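TarM (Staphylococcus aureus subsp. aureus 21178, PDB 4X7R) is a glycosyltransferase-family protein of the GT-B clan, with two Rossmann-like parallel sheets and an additional long antiparallel sheet. Local coordinates at residues 233-238 with 274-279; 246-251 with 268-273; 344-349 with 452-457. The protein carries 1 engineered substitution. One frame throughout, in Å; residues are numbered along the deposited sequence.

Interaction 1 of 3, residues 233-238 with 274-279. With SUS (2-deoxy-3,6-di-O-sulfo-2-(sulfoamino)-alpha-D-glucopyranose), chain C.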
loop_
_atom_site.group_PDB
_atom_site.type_symbol
_atom_site.label_atom_id
_atom_site.label_comp_id
_atom_site.label_asym_id
_atom_site.label_seq_id
_atom_site.Cartn_x
_atom_site.Cartn_y
_atom_site.Cartn_z
ATOM N N LYS A 233 1.421 -11.453 13.186
ATOM C CA LYS A 233 2.690 -12.100 12.772
ATOM C C LYS A 233 3.827 -11.699 13.675
ATOM O O LYS A 233 4.560 -12.580 14.136
ATOM C CB LYS A 233 3.031 -11.831 11.306
ATOM C CG LYS A 233 1.955 -12.352 10.369
ATOM C CD LYS A 233 2.135 -11.820 8.989
ATOM C CE LYS A 233 1.193 -12.509 8.045
ATOM N NZ LYS A 233 -0.041 -11.717 7.838
ATOM N N MET A 234 3.939 -10.376 13.981
ATOM C CA MET A 234 4.971 -9.857 14.869
ATOM C C MET A 234 4.638 -10.240 16.313
ATOM O O MET A 234 5.515 -10.712 17.038
ATOM C CB MET A 234 5.093 -8.311 14.755
ATOM C CG MET A 234 6.137 -7.691 15.725
ATOM S SD MET A 234 6.100 -5.887 15.790
ATOM C CE MET A 234 4.516 -5.596 16.619
ATOM N N PHE A 235 3.399 -9.970 16.739
ATOM C CA PHE A 235 2.949 -10.220 18.104
ATOM C C PHE A 235 3.181 -11.675 18.586
ATOM O O PHE A 235 3.672 -11.868 19.691
ATOM C CB PHE A 235 1.478 -9.799 18.286
ATOM C CG PHE A 235 1.039 -9.720 19.737
ATOM C CD1 PHE A 235 1.633 -8.813 20.617
ATOM C CD2 PHE A 235 0.028 -10.540 20.221
ATOM C CE1 PHE A 235 1.238 -8.747 21.958
ATOM C CE2 PHE A 235 -0.388 -10.451 21.559
ATOM C CZ PHE A 235 0.221 -9.556 22.418
ATOM N N ASN A 236 2.847 -12.673 17.755
ATOM C CA ASN A 236 2.965 -14.098 18.104
ATOM C C ASN A 236 4.391 -14.693 18.086
ATOM O O ASN A 236 4.543 -15.856 18.467
ATOM C CB ASN A 236 2.034 -14.939 17.231
ATOM C CG ASN A 236 0.566 -14.619 17.371
ATOM O OD1 ASN A 236 0.116 -13.992 18.320
ATOM N ND2 ASN A 236 -0.223 -15.047 16.417
ATOM N N THR A 237 5.424 -13.948 17.626
ATOM C CA THR A 237 6.784 -14.535 17.623
ATOM C C THR A 237 7.260 -14.803 19.063
ATOM O O THR A 237 6.792 -14.154 19.996
ATOM C CB THR A 237 7.827 -13.714 16.844
ATOM O OG1 THR A 237 8.233 -12.606 17.633
ATOM C CG2 THR A 237 7.378 -13.281 15.473
ATOM N N ASN A 238 8.180 -15.756 19.223
ATOM C CA ASN A 238 8.725 -16.162 20.511
ATOM C C ASN A 238 9.886 -15.291 21.025
ATOM O O ASN A 238 10.442 -15.624 22.070
ATOM C CB ASN A 238 9.155 -17.632 20.426
ATOM C CG ASN A 238 10.370 -17.902 19.537
ATOM O OD1 ASN A 238 10.949 -17.015 18.893
ATOM N ND2 ASN A 238 10.787 -19.148 19.486
ATOM N N ASN A 274 0.539 -2.413 25.879
ATOM C CA ASN A 274 1.289 -2.660 27.109
ATOM C C ASN A 274 2.104 -3.944 27.091
ATOM O O ASN A 274 2.974 -4.108 27.934
ATOM C CB ASN A 274 0.374 -2.592 28.329
ATOM C CG ASN A 274 -0.064 -1.195 28.680
ATOM O OD1 ASN A 274 0.264 -0.213 28.010
ATOM N ND2 ASN A 274 -0.818 -1.076 29.750
ATOM N N LYS A 275 1.848 -4.831 26.126
ATOM C CA LYS A 275 2.547 -6.114 26.003
ATOM C C LYS A 275 3.731 -6.050 25.025
ATOM O O LYS A 275 4.435 -7.039 24.890
ATOM C CB LYS A 275 1.562 -7.233 25.616
ATOM C CG LYS A 275 0.484 -7.478 26.672
ATOM C CD LYS A 275 -0.350 -8.706 26.355
ATOM C CE LYS A 275 -1.495 -8.881 27.324
ATOM N NZ LYS A 275 -2.587 -7.886 27.086
ATOM N N ILE A 276 3.961 -4.891 24.352
ATOM C CA ILE A 276 5.063 -4.701 23.393
ATOM C C ILE A 276 5.867 -3.450 23.782
ATOM O O ILE A 276 5.588 -2.847 24.828
ATOM C CB ILE A 276 4.595 -4.717 21.893
ATOM C CG1 ILE A 276 3.571 -3.598 21.576
ATOM C CG2 ILE A 276 4.064 -6.123 21.483
ATOM C CD1 ILE A 276 3.335 -3.316 20.110
ATOM N N ASN A 277 6.848 -3.042 22.962
ATOM C CA ASN A 277 7.620 -1.862 23.341
ATOM C C ASN A 277 6.863 -0.548 23.143
ATOM O O ASN A 277 7.144 0.427 23.837
ATOM C CB ASN A 277 9.007 -1.863 22.706
ATOM C CG ASN A 277 9.806 -3.078 23.051
ATOM O OD1 ASN A 277 9.540 -4.169 22.556
ATOM N ND2 ASN A 277 10.810 -2.900 23.897
ATOM N N GLY A 278 5.854 -0.548 22.275
ATOM C CA GLY A 278 5.079 0.653 22.053
ATOM C C GLY A 278 4.211 0.660 20.819
ATOM O O GLY A 278 4.494 -0.011 19.824
ATOM N N VAL A 279 3.133 1.437 20.898
ATOM C CA VAL A 279 2.223 1.649 19.783
ATOM C C VAL A 279 2.351 3.130 19.429
ATOM O O VAL A 279 2.181 4.009 20.285
ATOM C CB VAL A 279 0.792 1.171 20.100
ATOM C CG1 VAL A 279 -0.219 1.683 19.063
ATOM C CG2 VAL A 279 0.759 -0.365 20.181
HETATM N N2 SUS C . -2.482 -11.424 5.069
HETATM C C1 SUS C . -4.437 -11.523 3.574
HETATM S S1 SUS C . -1.073 -12.198 4.343
HETATM C C2 SUS C . -3.239 -10.707 4.026
HETATM S S2 SUS C . -5.848 -7.933 -0.439
HETATM C C3 SUS C . -3.700 -9.319 4.521
HETATM O O3 SUS C . -2.565 -8.493 4.854
HETATM S S3 SUS C . -2.355 -8.090 6.312
HETATM C C4 SUS C . -4.595 -8.596 3.506
HETATM O O4 SUS C . -5.119 -7.477 4.195
HETATM C C5 SUS C . -5.743 -9.548 3.013
HETATM O O5 SUS C . -5.166 -10.804 2.545
HETATM C C6 SUS C . -6.511 -9.020 1.804
HETATM O O6 SUS C . -5.571 -8.817 0.764
HETATM O O1S SUS C . -0.101 -11.120 3.874
HETATM O O2S SUS C . -0.464 -13.081 5.422
HETATM O O3S SUS C . -1.491 -13.047 3.143
HETATM O O4S SUS C . -4.533 -7.754 -1.205
HETATM O O5S SUS C . -6.905 -8.612 -1.313
HETATM O O6S SUS C . -6.354 -6.561 0.022
HETATM O O7S SUS C . -3.617 -7.381 6.763
HETATM O O8S SUS C . -1.165 -7.140 6.461
HETATM O O9S SUS C . -2.126 -9.325 7.176
#
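The ring of F235 meets the 274-279 segment with its edge. The methyl CG2 of I276 lies near the ring plane, 3.7 Å from F235 CD1, and K275 takes the next part of the rim with its CB 4.0 Å from F235 CE1. Beyond CB the lysine chain leads away, though its CD still passes 4.1 Å from F235 CZ. The ring of F231 also meets that of F235, their planes about 20° apart. With chi1 at -166°, F235 has its ring opposite the backbone N, which swings the rim across to 274-279. I276 has CG1 wedged between its backbone N and carbonyl carbon (chi1 60°). Its CG2 is thereby turned to the phenyl edge, while CD1 reaches CE of M234 at 4.3 Å. K233 serves a different partner: its NZ donates a hydrogen bond to O2S of the SUS sugar at 2.8 Å and forms a salt bridge to the neighbouring IDS. M234 O accepts from K244 NZ, tying residue 234 to strand 243-247. The chemistry is therefore divided: the side chains of M234 and F235 meet 274-279 through carbon contacts, K244 adds a bond to the backbone, and K233 presents a positive charge to the sulfated glycan.

Interaction 2 of 3, residues 246-251 with 268-273. With 3YW ((2S)-2,3-dihydroxypropyl 2-acetamido-2-deoxy-alpha-D-glucopyranoside), chain F.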
loop_
_atom_site.group_PDB
_atom_site.type_symbol
_atom_site.label_atom_id
_atom_site.label_comp_id
_atom_site.label_asym_id
_atom_site.label_seq_id
_atom_site.Cartn_x
_atom_site.Cartn_y
_atom_site.Cartn_z
ATOM N N GLY A 246 4.270 -1.149 17.035
ATOM C CA GLY A 246 3.160 -1.108 16.088
ATOM C C GLY A 246 2.983 0.344 15.711
ATOM O O GLY A 246 3.001 1.197 16.602
ATOM N N VAL A 247 2.893 0.659 14.392
ATOM C CA VAL A 247 2.618 2.036 13.961
ATOM C C VAL A 247 1.181 2.060 13.431
ATOM O O VAL A 247 0.873 1.330 12.488
ATOM C CB VAL A 247 3.620 2.632 12.915
ATOM C CG1 VAL A 247 3.145 4.004 12.414
ATOM C CG2 VAL A 247 5.045 2.732 13.470
ATOM N N ILE A 248 0.314 2.880 14.042
ATOM C CA ILE A 248 -1.071 3.071 13.592
ATOM C C ILE A 248 -1.064 4.256 12.597
ATOM O O ILE A 248 -0.613 5.353 12.915
ATOM C CB ILE A 248 -2.053 3.167 14.777
ATOM C CG1 ILE A 248 -2.230 1.716 15.364
ATOM C CG2 ILE A 248 -3.403 3.755 14.321
ATOM C CD1 ILE A 248 -2.929 1.557 16.590
ATOM N N HIS A 249 -1.424 3.979 11.354
ATOM C CA HIS A 249 -1.346 4.975 10.283
ATOM C C HIS A 249 -2.675 5.704 10.039
ATOM O O HIS A 249 -2.711 6.682 9.292
ATOM C CB HIS A 249 -0.876 4.302 8.980
ATOM C CG HIS A 249 0.561 3.918 8.997
ATOM N ND1 HIS A 249 1.539 4.792 8.566
ATOM C CD2 HIS A 249 1.146 2.769 9.404
ATOM C CE1 HIS A 249 2.686 4.146 8.708
ATOM N NE2 HIS A 249 2.496 2.928 9.215
ATOM N N VAL A 250 -3.737 5.254 10.666
ATOM C CA VAL A 250 -5.091 5.767 10.378
ATOM C C VAL A 250 -5.839 6.226 11.633
ATOM O O VAL A 250 -5.460 5.894 12.753
ATOM C CB VAL A 250 -5.925 4.663 9.635
ATOM C CG1 VAL A 250 -5.256 4.205 8.326
ATOM C CG2 VAL A 250 -6.153 3.445 10.537
ATOM N N ASN A 251 -6.965 6.885 11.423
ATOM C CA ASN A 251 -7.883 7.186 12.497
ATOM C C ASN A 251 -8.425 5.786 12.919
ATOM O O ASN A 251 -8.877 5.007 12.066
ATOM C CB ASN A 251 -9.008 8.118 11.998
ATOM C CG ASN A 251 -9.959 8.566 13.081
ATOM O OD1 ASN A 251 -10.257 7.817 14.013
ATOM N ND2 ASN A 251 -10.478 9.791 12.981
ATOM N N TYR A 268 -7.082 -4.170 18.179
ATOM C CA TYR A 268 -6.229 -5.247 18.671
ATOM C C TYR A 268 -4.795 -4.756 18.968
ATOM O O TYR A 268 -4.206 -5.146 19.971
ATOM C CB TYR A 268 -6.248 -6.429 17.684
ATOM C CG TYR A 268 -5.522 -7.647 18.199
ATOM C CD1 TYR A 268 -6.068 -8.435 19.211
ATOM C CD2 TYR A 268 -4.290 -8.021 17.672
ATOM C CE1 TYR A 268 -5.397 -9.558 19.691
ATOM C CE2 TYR A 268 -3.618 -9.148 18.134
ATOM C CZ TYR A 268 -4.173 -9.914 19.145
ATOM O OH TYR A 268 -3.489 -11.012 19.604
ATOM N N ILE A 269 -4.247 -3.892 18.117
ATOM C CA ILE A 269 -2.927 -3.304 18.321
ATOM C C ILE A 269 -2.934 -2.463 19.619
ATOM O O ILE A 269 -2.130 -2.719 20.523
ATOM C CB ILE A 269 -2.463 -2.495 17.076
ATOM C CG1 ILE A 269 -2.392 -3.411 15.811
ATOM C CG2 ILE A 269 -1.099 -1.803 17.323
ATOM C CD1 ILE A 269 -2.239 -2.668 14.515
ATOM N N ILE A 270 -3.860 -1.496 19.712
ATOM C CA ILE A 270 -4.021 -0.597 20.861
ATOM C C ILE A 270 -4.199 -1.354 22.174
ATOM O O ILE A 270 -3.500 -1.058 23.145
ATOM C CB ILE A 270 -5.181 0.405 20.637
ATOM C CG1 ILE A 270 -4.901 1.338 19.447
ATOM C CG2 ILE A 270 -5.482 1.188 21.923
ATOM C CD1 ILE A 270 -6.218 2.140 18.957
ATOM N N GLU A 271 -5.123 -2.323 22.203
ATOM C CA GLU A 271 -5.386 -3.125 23.398
ATOM C C GLU A 271 -4.196 -3.930 23.894
ATOM O O GLU A 271 -4.093 -4.190 25.096
ATOM C CB GLU A 271 -6.618 -3.997 23.197
ATOM C CG GLU A 271 -7.891 -3.172 23.308
ATOM C CD GLU A 271 -9.193 -3.885 22.999
ATOM O OE1 GLU A 271 -9.167 -4.906 22.273
ATOM O OE2 GLU A 271 -10.251 -3.395 23.459
ATOM N N ASN A 272 -3.269 -4.255 22.987
ATOM C CA ASN A 272 -2.045 -5.004 23.284
ATOM C C ASN A 272 -0.768 -4.151 23.424
ATOM O O ASN A 272 0.323 -4.716 23.536
ATOM C CB ASN A 272 -1.874 -6.120 22.244
ATOM C CG ASN A 272 -2.848 -7.224 22.524
ATOM O OD1 ASN A 272 -2.834 -7.826 23.593
ATOM N ND2 ASN A 272 -3.822 -7.385 21.664
ATOM N N ALA A 273 -0.908 -2.798 23.453
ATOM C CA ALA A 273 0.221 -1.848 23.531
ATOM C C ALA A 273 1.135 -2.092 24.715
ATOM O O ALA A 273 2.359 -2.017 24.575
ATOM C CB ALA A 273 -0.293 -0.413 23.551
HETATM O O3A 3YW F . -4.803 1.490 5.724
HETATM C C4A 3YW F . -2.217 4.110 5.025
HETATM C C5A 3YW F . -3.560 3.423 5.025
HETATM O O5 3YW F . -0.733 6.397 6.449
HETATM C C6A 3YW F . -3.546 2.142 5.823
HETATM C C5 3YW F . -0.164 7.650 6.049
HETATM C C6 3YW F . 1.308 7.578 6.379
HETATM C C4 3YW F . -0.922 8.775 6.751
HETATM O O6 3YW F . 1.531 7.348 7.763
HETATM C C3 3YW F . -2.351 8.792 6.219
HETATM O O4 3YW F . -0.310 10.029 6.469
HETATM O O3 3YW F . -3.135 9.805 6.850
HETATM O O7 3YW F . -5.671 7.333 7.207
HETATM C C7 3YW F . -5.445 7.376 6.002
HETATM C C8 3YW F . -6.547 7.462 4.989
HETATM N N2 3YW F . -4.204 7.360 5.513
HETATM C C2 3YW F . -3.017 7.422 6.352
HETATM C C1 3YW F . -2.102 6.210 6.101
HETATM O O1 3YW F . -2.296 5.531 4.893
HETATM O O2 3YW F . -3.938 3.148 3.676
#
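G246 and I269 mark the closest backbone approach, their CA atoms 6.8 Å apart, where the end of strand 243-247 packs against the last turn of helix 264-271. N272 is the first residue to leave helical angles, and its ND2 donates back to Y268 O at 2.8 Å (N-H...O angle 144°), lying near one face of the Y268 ring, toward its rim. With no side chain on G246, CG2 of I269 comes to 4.5 Å from its CA. I248 carries most of the contact. Its CG1 lies opposite the carbonyl carbon (chi1 -74°), and the extended chain beyond it sends CD1 between two helix residues, 3.9 Å from I269 CG2 and a tight 3.5 Å from I270 CG1. The I248 and I270 side chains cross at about a right angle. One residue on, H249 turns to the ligand: 3YW O6 lies in the ring plane, 2.7 Å from H249 ND1, in a nearly straight hydrogen bond (167°). NE2 is bonded to D226, and CG1 of V247 lies over one face of the ring, toward its rim. This is the strand-to-helix packing of a beta-alpha-beta unit: I269 also touches V279 of strand 278-281 and F231 of helix 231-235, and V247 pairs with C225 of strand 221-225.

Interaction 3 of 3, residues 344-349 with 452-457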
loop_
_atom_site.group_PDB
_atom_site.type_symbol
_atom_site.label_atom_id
_atom_site.label_comp_id
_atom_site.label_asym_id
_atom_site.label_seq_id
_atom_site.Cartn_x
_atom_site.Cartn_y
_atom_site.Cartn_z
ATOM N N VAL A 344 -16.684 26.151 -10.220
ATOM C CA VAL A 344 -16.836 26.303 -11.675
ATOM C C VAL A 344 -18.063 27.160 -12.047
ATOM O O VAL A 344 -17.967 27.951 -12.979
ATOM C CB VAL A 344 -16.733 24.947 -12.437
ATOM C CG1 VAL A 344 -17.062 25.087 -13.922
ATOM C CG2 VAL A 344 -15.349 24.328 -12.263
ATOM N N LYS A 345 -19.181 27.052 -11.285
ATOM C CA LYS A 345 -20.384 27.867 -11.530
ATOM C C LYS A 345 -20.195 29.366 -11.218
ATOM O O LYS A 345 -20.963 30.181 -11.729
ATOM C CB LYS A 345 -21.651 27.282 -10.875
ATOM C CG LYS A 345 -22.215 26.063 -11.618
ATOM C CD LYS A 345 -23.684 25.788 -11.295
ATOM C CE LYS A 345 -24.628 26.407 -12.312
ATOM N NZ LYS A 345 -26.052 26.311 -11.891
ATOM N N LYS A 346 -19.169 29.732 -10.411
ATOM C CA LYS A 346 -18.834 31.134 -10.105
ATOM C C LYS A 346 -17.603 31.624 -10.894
ATOM O O LYS A 346 -17.417 32.833 -11.047
ATOM C CB LYS A 346 -18.645 31.365 -8.596
ATOM C CG LYS A 346 -19.940 31.707 -7.867
ATOM C CD LYS A 346 -19.702 32.307 -6.478
ATOM C CE LYS A 346 -19.600 33.817 -6.498
ATOM N NZ LYS A 346 -19.396 34.380 -5.136
ATOM N N ASP A 347 -16.766 30.681 -11.385
ATOM C CA ASP A 347 -15.543 30.946 -12.154
ATOM C C ASP A 347 -15.245 29.714 -13.017
ATOM O O ASP A 347 -14.775 28.691 -12.505
ATOM C CB ASP A 347 -14.364 31.277 -11.208
ATOM C CG ASP A 347 -13.109 31.846 -11.850
ATOM O OD1 ASP A 347 -12.777 31.434 -12.986
ATOM O OD2 ASP A 347 -12.413 32.646 -11.182
ATOM N N ASN A 348 -15.528 29.817 -14.327
ATOM C CA ASN A 348 -15.358 28.731 -15.297
ATOM C C ASN A 348 -13.903 28.484 -15.735
ATOM O O ASN A 348 -13.652 27.520 -16.463
ATOM C CB ASN A 348 -16.258 28.956 -16.530
ATOM C CG ASN A 348 -17.706 29.271 -16.221
ATOM O OD1 ASN A 348 -18.559 28.387 -16.101
ATOM N ND2 ASN A 348 -18.018 30.556 -16.112
ATOM N N ALA A 349 -12.953 29.344 -15.305
ATOM C CA ALA A 349 -11.532 29.256 -15.663
ATOM C C ALA A 349 -10.734 28.280 -14.799
ATOM O O ALA A 349 -9.699 27.777 -15.244
ATOM C CB ALA A 349 -10.893 30.637 -15.618
ATOM N N LYS A 452 -13.487 29.557 -0.181
ATOM C CA LYS A 452 -12.061 29.709 0.129
ATOM C C LYS A 452 -11.160 29.379 -1.046
ATOM O O LYS A 452 -10.136 30.039 -1.222
ATOM C CB LYS A 452 -11.656 28.963 1.415
ATOM C CG LYS A 452 -12.399 29.464 2.666
ATOM C CD LYS A 452 -12.010 30.860 3.137
ATOM C CE LYS A 452 -12.995 31.420 4.142
ATOM N NZ LYS A 452 -12.949 30.705 5.444
ATOM N N ILE A 453 -11.560 28.398 -1.876
ATOM C CA ILE A 453 -10.841 28.021 -3.093
ATOM C C ILE A 453 -10.892 29.221 -4.051
ATOM O O ILE A 453 -9.846 29.621 -4.567
ATOM C CB ILE A 453 -11.409 26.710 -3.711
ATOM C CG1 ILE A 453 -10.951 25.480 -2.890
ATOM C CG2 ILE A 453 -11.025 26.560 -5.203
ATOM C CD1 ILE A 453 -11.858 24.257 -3.003
ATOM N N LEU A 454 -12.099 29.830 -4.215
ATOM C CA LEU A 454 -12.333 30.987 -5.078
ATOM C C LEU A 454 -11.505 32.200 -4.667
ATOM O O LEU A 454 -10.864 32.795 -5.528
ATOM C CB LEU A 454 -13.825 31.324 -5.174
ATOM C CG LEU A 454 -14.652 30.408 -6.067
ATOM C CD1 LEU A 454 -16.108 30.437 -5.668
ATOM C CD2 LEU A 454 -14.480 30.757 -7.531
ATOM N N GLN A 455 -11.470 32.536 -3.358
ATOM C CA GLN A 455 -10.650 33.629 -2.815
ATOM C C GLN A 455 -9.177 33.366 -3.175
ATOM O O GLN A 455 -8.520 34.227 -3.749
ATOM C CB GLN A 455 -10.770 33.711 -1.275
ATOM C CG GLN A 455 -12.096 34.231 -0.729
ATOM C CD GLN A 455 -12.175 34.131 0.784
ATOM O OE1 GLN A 455 -11.213 34.415 1.516
ATOM N NE2 GLN A 455 -13.340 33.750 1.293
ATOM N N LEU A 456 -8.695 32.149 -2.891
ATOM C CA LEU A 456 -7.318 31.729 -3.124
ATOM C C LEU A 456 -6.887 31.671 -4.605
ATOM O O LEU A 456 -5.837 32.237 -4.924
ATOM C CB LEU A 456 -7.019 30.435 -2.345
ATOM C CG LEU A 456 -5.730 30.345 -1.500
ATOM C CD1 LEU A 456 -5.423 31.621 -0.761
ATOM C CD2 LEU A 456 -5.816 29.203 -0.496
ATOM N N VAL A 457 -7.697 31.047 -5.510
ATOM C CA VAL A 457 -7.376 30.966 -6.955
ATOM C C VAL A 457 -7.335 32.332 -7.638
ATOM O O VAL A 457 -6.649 32.473 -8.653
ATOM C CB VAL A 457 -8.233 29.985 -7.811
ATOM C CG1 VAL A 457 -7.909 28.534 -7.532
ATOM C CG2 VAL A 457 -9.731 30.268 -7.715
#
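Apolar contact between the segments rests on L454, whose two methyls each take one partner, K346 and D347. CD2 meets CB of D347 at 3.7 Å. CD1 meets the aliphatic part of K346, 4.0 Å from its CB and 4.1 Å from its CD, and these two side chains cross at about a right angle. The backbones stay well apart, with 7.8 Å between the CA atoms of D347 and L454, so the leucine bridges the gap. Within the two segments, the side-chain hydrogen bond is that of D347 with A349. D347 holds its carboxylate opposite the backbone N (chi1 -168°), which brings OD1 round to accept from A349 N at 3.1 Å (N-H...O angle 149°), an Asx turn that shapes the chain as it leaves the helix. Charge pairing engages the other oxygen: D347 OD2 forms a salt bridge with K319 NZ and also accepts from N458 ND2. The carboxylate thus has three partners, and it links this turn to the residue just past helix 446-457. Deeper in, I453 reaches V339 and V343 of helix 333-346 and L395 and V397 of strand 395-398. Such neighbouring helices, covering a parallel sheet, are characteristic of the Rossmann-like C-terminal domain of GT-B glycosyltransferases.

Overall arrangement
After the first strands of the parallel sheet and the ten-stranded antiparallel sheet, the chain reaches helix 231-235, where interaction 1 opens. Strand 243-247 follows and opens interaction 2, which helix 264-271 closes; only then does 274-279 close interaction 1, so the smaller loop sits within the larger. The two contacts touch, through G278 O with G246 N at 3.0 Å and through V279 on I248 and A273, and both belong to the N-terminal seven-stranded parallel sheet and its helices. Interaction 3 comes later in series, closing a longer loop through the six-stranded parallel sheet of the other Rossmann-like domain. Its centre lies about 50 Å from that of interaction 1 and 40 Å from that of interaction 2.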